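Local coordinates for protein PrgB (Enterococcus faecalis, PDB 6EVU) that promotes aggregation, biofilm formation and conjugation by binding and compacting DNA, this chain being its adhesin domain of the antigen I/II family, at residues 32-46 and 146-158. Numbering follows the deposited sequence.
Sequences FDQSVVTKDTKISSI and NAVFSNDPIITAF
In this adhesin domain, the loop joining strands 145-150 and 157-160 of one antiparallel sheet packs into the curve of 32-46, whose strand 42-47 belongs to the other antiparallel sheet. Strands 42-46 and 146-150 are not paired: their axes pass 8.5 Å apart at 116°, with I43 and I46 packed on F149. One direct hydrogen bond links the segments, from I43 N to N151 OD1 (2.8 Å); the N-H...O angle is 161° and the donor lies in the carbonyl plane. A water donating to both N151 OD1 and I43 O adds a second link, while N151 ND2 is held by N97 O and Y100 OH, so both ends of the amide are fixed. Beside it, I43 turns its CG1 branch anti to the carbonyl carbon, and CD1 reaches F149 CB at 3.8 Å as well as the backbone oxygens of F149 and S150.

Apolar groups make most of the contacts further along the loop. T41 CG2 touches P153 CD at 3.5 Å, and P153 CB meets the rim of the F32 ring close to the ring plane. I154 projects into the bend of 32-37: CD1 lies obliquely against F32 CD2 (3.5 Å), CG1 meets V37 CG2 (3.8 Å), and CG2 approaches Q34 NE2. An Asx turn shapes this part of the loop, with I154 N donating to D152 OD1 at 2.9 Å. The polar part of the patch is completed by D152 OD2, 3.4 Å from Q34 OE1; both are acceptors, so the approach is not a hydrogen bond, and the amide and carboxylate planes stand 84° apart.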
ATOM      1  N   PHE A  32      14.132  -5.615  -3.681  1.00 32.56           N
ATOM      2  CA  PHE A  32      13.115  -6.217  -2.838  1.00 33.72           C
ATOM      3  C   PHE A  32      11.925  -6.485  -3.762  1.00 31.57           C
ATOM      4  O   PHE A  32      10.968  -5.724  -3.875  1.00 33.82           O
ATOM      5  CB  PHE A  32      12.754  -5.335  -1.634  1.00 28.72           C
ATOM      6  CG  PHE A  32      12.144  -6.137  -0.515  1.00 31.01           C
ATOM      7  CD1 PHE A  32      12.940  -6.645   0.467  1.00 31.65           C
ATOM      8  CD2 PHE A  32      10.800  -6.446  -0.491  1.00 28.23           C
ATOM      9  CE1 PHE A  32      12.380  -7.429   1.480  1.00 30.67           C
ATOM     10  CE2 PHE A  32      10.246  -7.219   0.536  1.00 31.83           C
ATOM     11  CZ  PHE A  32      11.045  -7.701   1.487  1.00 29.22           C
ATOM     12  N   ASP A  33      11.974  -7.625  -4.424  1.00 33.39           N
ATOM     13  CA  ASP A  33      11.046  -7.942  -5.512  1.00 36.85           C
ATOM     14  C   ASP A  33      10.881  -9.460  -5.547  1.00 37.76           C
ATOM     15  O   ASP A  33      11.346 -10.158  -4.649  1.00 37.18           O
ATOM     16  CB  ASP A  33      11.559  -7.345  -6.827  1.00 38.81           C
ATOM     17  CG  ASP A  33      12.925  -7.876  -7.216  1.00 40.49           C
ATOM     18  OD1 ASP A  33      13.307  -8.977  -6.812  1.00 41.26           O
ATOM     19  OD2 ASP A  33      13.622  -7.144  -7.946  1.00 45.18           O
ATOM     20  N   GLN A  34      10.240 -10.001  -6.604  1.00 39.90           N
ATOM     21  CA  GLN A  34       9.967 -11.439  -6.591  1.00 40.68           C
ATOM     22  C   GLN A  34      11.249 -12.278  -6.483  1.00 41.85           C
ATOM     23  O   GLN A  34      11.223 -13.414  -5.981  1.00 42.69           O
ATOM     24  CB  GLN A  34       9.209 -11.859  -7.864  1.00 55.41           C
ATOM     25  CG  GLN A  34       8.232 -13.044  -7.705  1.00 59.09           C
ATOM     26  CD  GLN A  34       7.281 -12.927  -6.502  1.00 74.37           C
ATOM     27  OE1 GLN A  34       7.346 -13.714  -5.555  1.00 76.49           O
ATOM     28  NE2 GLN A  34       6.402 -11.916  -6.533  1.00 74.35           N
ATOM     29  N   SER A  35      12.366 -11.764  -6.988  1.00 44.37           N
ATOM     30  CA  SER A  35      13.616 -12.505  -6.946  1.00 44.60           C
ATOM     31  C   SER A  35      14.132 -12.797  -5.540  1.00 43.30           C
ATOM     32  O   SER A  35      15.077 -13.590  -5.392  1.00 45.03           O
ATOM     33  CB  SER A  35      14.685 -11.742  -7.764  1.00 45.59           C
ATOM     34  OG  SER A  35      15.151 -10.599  -7.084  1.00 43.26           O
ATOM     35  N   VAL A  36      13.592 -12.144  -4.505  1.00 41.67           N
ATOM     36  CA  VAL A  36      14.137 -12.271  -3.158  1.00 45.60           C
ATOM     37  C   VAL A  36      13.382 -13.300  -2.324  1.00 41.42           C
ATOM     38  O   VAL A  36      13.798 -13.624  -1.200  1.00 40.83           O
ATOM     39  CB  VAL A  36      14.168 -10.896  -2.453  1.00 37.55           C
ATOM     40  CG1 VAL A  36      14.673  -9.747  -3.374  1.00 39.11           C
ATOM     41  CG2 VAL A  36      12.806 -10.554  -1.819  1.00 34.81           C
ATOM     42  N   VAL A  37      12.311 -13.868  -2.865  1.00 42.79           N
ATOM     43  CA  VAL A  37      11.512 -14.868  -2.165  1.00 40.70           C
ATOM     44  C   VAL A  37      12.143 -16.236  -2.383  1.00 46.08           C
ATOM     45  O   VAL A  37      12.538 -16.579  -3.503  1.00 51.68           O
ATOM     46  CB  VAL A  37      10.055 -14.804  -2.661  1.00 44.78           C
ATOM     47  CG1 VAL A  37       9.133 -15.781  -1.900  1.00 49.81           C
ATOM     48  CG2 VAL A  37       9.540 -13.351  -2.577  1.00 43.13           C
ATOM     49  N   THR A  38      12.343 -16.974  -1.297  1.00 46.92           N
ATOM     50  CA  THR A  38      12.955 -18.294  -1.350  1.00 45.11           C
ATOM     51  C   THR A  38      11.991 -19.350  -0.830  1.00 48.54           C
ATOM     52  O   THR A  38      10.912 -19.039  -0.327  1.00 46.71           O
ATOM     53  CB  THR A  38      14.246 -18.387  -0.528  1.00 46.11           C
ATOM     54  OG1 THR A  38      13.925 -18.583   0.856  1.00 49.47           O
ATOM     55  CG2 THR A  38      15.097 -17.165  -0.700  1.00 50.98           C
ATOM     56  N   LYS A  39      12.415 -20.628  -0.979  1.00 50.02           N
ATOM     57  CA  LYS A  39      11.632 -21.750  -0.467  1.00 48.74           C
ATOM     58  C   LYS A  39      11.369 -21.618   1.022  1.00 51.69           C
ATOM     59  O   LYS A  39      10.365 -22.146   1.513  1.00 54.38           O
ATOM     60  CB  LYS A  39      12.364 -23.085  -0.763  1.00 52.22           C
ATOM     61  CG  LYS A  39      13.791 -23.148  -0.169  1.00 54.59           C
ATOM     62  CD  LYS A  39      14.360 -24.590   0.063  1.00 56.40           C
ATOM     63  CE  LYS A  39      15.855 -24.598  -0.297  1.00 69.93           C
ATOM     64  NZ  LYS A  39      16.758 -25.474   0.521  1.00 78.07           N
ATOM     65  N   ASP A  40      12.205 -20.854   1.738  1.00 46.41           N
ATOM     66  CA  ASP A  40      12.091 -20.684   3.175  1.00 45.57           C
ATOM     67  C   ASP A  40      11.445 -19.350   3.578  1.00 39.84           C
ATOM     68  O   ASP A  40      11.324 -19.081   4.778  1.00 47.11           O
ATOM     69  CB  ASP A  40      13.471 -20.796   3.808  1.00 49.96           C
ATOM     70  CG  ASP A  40      14.105 -22.160   3.542  1.00 60.97           C
ATOM     71  OD1 ASP A  40      13.480 -23.193   3.900  1.00 63.65           O
ATOM     72  OD2 ASP A  40      15.194 -22.200   2.941  1.00 61.61           O
ATOM     73  N   THR A  41      11.068 -18.501   2.618  1.00 40.13           N
ATOM     74  CA  THR A  41      10.476 -17.217   2.980  1.00 37.72           C
ATOM     75  C   THR A  41       9.134 -17.440   3.673  1.00 39.13           C
ATOM     76  O   THR A  41       8.304 -18.224   3.201  1.00 43.40           O
ATOM     77  CB  THR A  41      10.259 -16.336   1.743  1.00 37.70           C
ATOM     78  OG1 THR A  41      11.511 -16.068   1.114  1.00 42.43           O
ATOM     79  CG2 THR A  41       9.595 -14.964   2.150  1.00 36.85           C
ATOM     80  N   LYS A  42       8.901 -16.715   4.771  1.00 36.91           N
ATOM     81  CA  LYS A  42       7.654 -16.852   5.523  1.00 36.42           C
ATOM     82  C   LYS A  42       7.584 -15.748   6.576  1.00 37.53           C
ATOM     83  O   LYS A  42       8.602 -15.154   6.949  1.00 34.97           O
ATOM     84  CB  LYS A  42       7.552 -18.196   6.230  1.00 38.67           C
ATOM     85  CG  LYS A  42       8.542 -18.342   7.368  1.00 43.00           C
ATOM     86  CD  LYS A  42       8.197 -19.574   8.210  1.00 50.40           C
ATOM     87  CE  LYS A  42       9.285 -19.896   9.218  1.00 57.41           C
ATOM     88  NZ  LYS A  42      10.421 -20.738   8.666  1.00 66.04           N
ATOM     89  N   ILE A  43       6.366 -15.492   7.065  1.00 34.28           N
ATOM     90  CA  ILE A  43       6.208 -14.718   8.297  1.00 29.86           C
ATOM     91  C   ILE A  43       6.599 -15.605   9.467  1.00 34.87           C
ATOM     92  O   ILE A  43       6.035 -16.694   9.638  1.00 37.62           O
ATOM     93  CB  ILE A  43       4.762 -14.219   8.457  1.00 31.89           C
ATOM     94  CG1 ILE A  43       4.440 -13.196   7.359  1.00 31.63           C
ATOM     95  CG2 ILE A  43       4.578 -13.621   9.859  1.00 31.82           C
ATOM     96  CD1 ILE A  43       2.925 -12.759   7.313  1.00 31.06           C
ATOM     97  N   SER A  44       7.600 -15.172  10.252  1.00 35.88           N
ATOM     98  CA  SER A  44       8.009 -15.922  11.443  1.00 36.68           C
ATOM     99  C   SER A  44       7.246 -15.531  12.695  1.00 43.46           C
ATOM    100  O   SER A  44       7.083 -16.374  13.592  1.00 43.46           O
ATOM    101  CB  SER A  44       9.495 -15.730  11.731  1.00 35.76           C
ATOM    102  OG  SER A  44       9.780 -14.345  11.794  1.00 39.03           O
ATOM    103  N   SER A  45       6.759 -14.287  12.775  1.00 39.31           N
ATOM    104  CA  SER A  45       5.944 -13.887  13.913  1.00 42.21           C
ATOM    105  C   SER A  45       5.178 -12.624  13.565  1.00 36.40           C
ATOM    106  O   SER A  45       5.578 -11.831  12.703  1.00 32.93           O
ATOM    107  CB  SER A  45       6.785 -13.641  15.165  1.00 39.39           C
ATOM    108  OG  SER A  45       7.607 -12.507  14.966  1.00 37.11           O
ATOM    109  N   ILE A  46       4.081 -12.434  14.294  1.00 32.02           N
ATOM    110  CA  ILE A  46       3.297 -11.213  14.245  1.00 29.61           C
ATOM    111  C   ILE A  46       3.043 -10.787  15.672  1.00 31.81           C
ATOM    112  O   ILE A  46       2.442 -11.555  16.438  1.00 35.12           O
ATOM    113  CB  ILE A  46       1.951 -11.411  13.531  1.00 30.92           C
ATOM    114  CG1 ILE A  46       2.199 -11.971  12.115  1.00 31.35           C
ATOM    115  CG2 ILE A  46       1.140 -10.110  13.507  1.00 30.98           C
ATOM    116  CD1 ILE A  46       0.910 -12.296  11.320  1.00 29.70           C
ATOM    117  N   ASN A 146      -9.066  -4.230   9.497  1.00 21.60           N
ATOM    118  CA  ASN A 146      -8.688  -5.619   9.409  1.00 18.03           C
ATOM    119  C   ASN A 146      -7.525  -5.731   8.432  1.00 20.84           C
ATOM    120  O   ASN A 146      -7.477  -5.024   7.435  1.00 25.42           O
ATOM    121  CB  ASN A 146      -9.855  -6.466   8.916  1.00 23.61           C
ATOM    122  CG  ASN A 146     -11.157  -6.144   9.636  1.00 26.27           C
ATOM    123  OD1 ASN A 146     -11.175  -6.003  10.857  1.00 28.41           O
ATOM    124  ND2 ASN A 146     -12.265  -6.013   8.870  1.00 24.25           N
ATOM    125  N   ALA A 147      -6.642  -6.686   8.702  1.00 21.89           N
ATOM    126  CA  ALA A 147      -5.489  -6.891   7.850  1.00 22.70           C
ATOM    127  C   ALA A 147      -5.333  -8.370   7.607  1.00 26.57           C
ATOM    128  O   ALA A 147      -5.530  -9.198   8.506  1.00 25.05           O
ATOM    129  CB  ALA A 147      -4.212  -6.340   8.476  1.00 24.23           C
ATOM    130  N   VAL A 148      -4.914  -8.708   6.393  1.00 22.21           N
ATOM    131  CA  VAL A 148      -4.402 -10.034   6.132  1.00 24.08           C
ATOM    132  C   VAL A 148      -2.991  -9.818   5.621  1.00 28.07           C
ATOM    133  O   VAL A 148      -2.796  -9.156   4.590  1.00 26.14           O
ATOM    134  CB  VAL A 148      -5.251 -10.836   5.146  1.00 25.01           C
ATOM    135  CG1 VAL A 148      -4.656 -12.201   4.975  1.00 29.06           C
ATOM    136  CG2 VAL A 148      -6.710 -11.031   5.692  1.00 26.15           C
ATOM    137  N   PHE A 149      -2.020 -10.385   6.335  1.00 23.07           N
ATOM    138  CA  PHE A 149      -0.600 -10.270   5.974  1.00 24.35           C
ATOM    139  C   PHE A 149      -0.189 -11.537   5.263  1.00 27.01           C
ATOM    140  O   PHE A 149      -0.349 -12.637   5.794  1.00 26.58           O
ATOM    141  CB  PHE A 149       0.267 -10.033   7.191  1.00 24.95           C
ATOM    142  CG  PHE A 149      -0.136  -8.794   7.951  1.00 23.83           C
ATOM    143  CD1 PHE A 149      -0.104  -7.560   7.298  1.00 24.29           C
ATOM    144  CD2 PHE A 149      -0.559  -8.843   9.301  1.00 25.59           C
ATOM    145  CE1 PHE A 149      -0.474  -6.365   7.964  1.00 24.13           C
ATOM    146  CE2 PHE A 149      -0.902  -7.634   9.949  1.00 23.79           C
ATOM    147  CZ  PHE A 149      -0.851  -6.403   9.300  1.00 22.93           C
ATOM    148  N   SER A 150       0.379 -11.380   4.077  1.00 27.22           N
ATOM    149  CA  SER A 150       0.762 -12.530   3.258  1.00 30.39           C
ATOM    150  C   SER A 150       2.119 -13.093   3.653  1.00 32.04           C
ATOM    151  O   SER A 150       3.047 -12.357   3.987  1.00 31.50           O
ATOM    152  CB  SER A 150       0.771 -12.106   1.786  1.00 30.39           C
ATOM    153  OG  SER A 150       1.364 -13.140   0.986  1.00 32.54           O
ATOM    154  N   ASN A 151       2.259 -14.423   3.587  1.00 35.68           N
ATOM    155  CA  ASN A 151       3.569 -15.030   3.772  1.00 37.68           C
ATOM    156  C   ASN A 151       4.546 -14.644   2.658  1.00 34.12           C
ATOM    157  O   ASN A 151       5.737 -14.897   2.814  1.00 37.86           O
ATOM    158  CB  ASN A 151       3.420 -16.582   3.877  1.00 36.25           C
ATOM    159  CG  ASN A 151       3.187 -17.053   5.331  1.00 38.63           C
ATOM    160  OD1 ASN A 151       3.925 -16.685   6.251  1.00 38.25           O
ATOM    161  ND2 ASN A 151       2.161 -17.871   5.531  1.00 37.85           N
ATOM    162  N   ASP A 152       4.051 -14.090   1.533  1.00 34.64           N
ATOM    163  CA  ASP A 152       4.882 -13.521   0.479  1.00 41.17           C
ATOM    164  C   ASP A 152       5.053 -12.027   0.768  1.00 36.86           C
ATOM    165  O   ASP A 152       4.075 -11.274   0.663  1.00 34.26           O
ATOM    166  CB  ASP A 152       4.209 -13.755  -0.884  1.00 41.01           C
ATOM    167  CG  ASP A 152       5.064 -13.336  -2.073  1.00 44.24           C
ATOM    168  OD1 ASP A 152       5.943 -12.478  -1.918  1.00 39.16           O
ATOM    169  OD2 ASP A 152       4.845 -13.850  -3.207  1.00 44.32           O
ATOM    170  N   PRO A 153       6.258 -11.553   1.135  1.00 32.06           N
ATOM    171  CA  PRO A 153       6.417 -10.124   1.456  1.00 30.77           C
ATOM    172  C   PRO A 153       6.192  -9.197   0.262  1.00 27.77           C
ATOM    173  O   PRO A 153       6.027  -7.973   0.451  1.00 33.35           O
ATOM    174  CB  PRO A 153       7.857 -10.059   1.957  1.00 33.05           C
ATOM    175  CG  PRO A 153       8.576 -11.094   1.060  1.00 33.01           C
ATOM    176  CD  PRO A 153       7.557 -12.267   1.066  1.00 34.57           C
ATOM    177  N   ILE A 154       6.213  -9.750  -0.951  1.00 30.50           N
ATOM    178  CA  ILE A 154       5.975  -8.986  -2.170  1.00 35.23           C
ATOM    179  C   ILE A 154       4.493  -8.879  -2.495  1.00 36.69           C
ATOM    180  O   ILE A 154       4.106  -8.017  -3.292  1.00 37.04           O
ATOM    181  CB  ILE A 154       6.744  -9.633  -3.337  1.00 38.79           C
ATOM    182  CG1 ILE A 154       8.208  -9.818  -2.940  1.00 40.58           C
ATOM    183  CG2 ILE A 154       6.620  -8.813  -4.594  1.00 47.18           C
ATOM    184  CD1 ILE A 154       8.917  -8.507  -2.562  1.00 34.53           C
ATOM    185  N   ILE A 155       3.658  -9.730  -1.902  1.00 36.28           N
ATOM    186  CA  ILE A 155       2.215  -9.507  -1.904  1.00 33.43           C
ATOM    187  C   ILE A 155       1.801  -8.600  -0.746  1.00 28.22           C
ATOM    188  O   ILE A 155       0.948  -7.700  -0.899  1.00 30.93           O
ATOM    189  CB  ILE A 155       1.529 -10.884  -1.831  1.00 28.35           C
ATOM    190  CG1 ILE A 155       1.764 -11.679  -3.130  1.00 34.55           C
ATOM    191  CG2 ILE A 155       0.012 -10.777  -1.512  1.00 31.09           C
ATOM    192  CD1 ILE A 155       1.242 -13.107  -3.080  1.00 36.57           C
ATOM    193  N   THR A 156       2.451  -8.796   0.393  1.00 27.10           N
ATOM    194  CA  THR A 156       2.437  -7.883   1.541  1.00 23.41           C
ATOM    195  C   THR A 156       1.136  -7.860   2.371  1.00 25.41           C
ATOM    196  O   THR A 156       1.031  -8.606   3.334  1.00 27.82           O
ATOM    197  CB  THR A 156       2.817  -6.452   1.060  1.00 25.99           C
ATOM    198  OG1 THR A 156       3.809  -6.608  -0.005  1.00 28.15           O
ATOM    199  CG2 THR A 156       3.450  -5.591   2.154  1.00 26.29           C
ATOM    200  N   ALA A 157       0.192  -7.003   2.056  1.00 26.02           N
ATOM    201  CA  ALA A 157      -0.930  -6.776   2.968  1.00 23.11           C
ATOM    202  C   ALA A 157      -2.221  -6.495   2.218  1.00 31.73           C
ATOM    203  O   ALA A 157      -2.223  -5.777   1.219  1.00 26.78           O
ATOM    204  CB  ALA A 157      -0.662  -5.594   3.890  1.00 22.04           C
ATOM    205  N   PHE A 158      -3.334  -6.965   2.775  1.00 23.10           N
ATOM    206  CA  PHE A 158      -4.668  -6.521   2.371  1.00 23.88           C
ATOM    207  C   PHE A 158      -5.304  -5.906   3.590  1.00 23.28           C
ATOM    208  O   PHE A 158      -5.269  -6.513   4.659  1.00 26.40           O
ATOM    209  CB  PHE A 158      -5.518  -7.697   1.876  1.00 25.12           C
ATOM    210  CG  PHE A 158      -4.999  -8.344   0.604  1.00 24.66           C
ATOM    211  CD1 PHE A 158      -3.915  -9.207   0.668  1.00 26.68           C
ATOM    212  CD2 PHE A 158      -5.614  -8.114  -0.650  1.00 31.18           C
ATOM    213  CE1 PHE A 158      -3.430  -9.858  -0.526  1.00 35.53           C
ATOM    214  CE2 PHE A 158      -5.101  -8.726  -1.840  1.00 31.16           C
ATOM    215  CZ  PHE A 158      -4.032  -9.579  -1.759  1.00 33.30           C
TER
HETATM  216  O   HOH W   1       6.404 -16.890   0.644  1.00 51.30           O
HETATM  217  O   HOH W   2       4.528 -18.551   8.473  1.00 40.80           O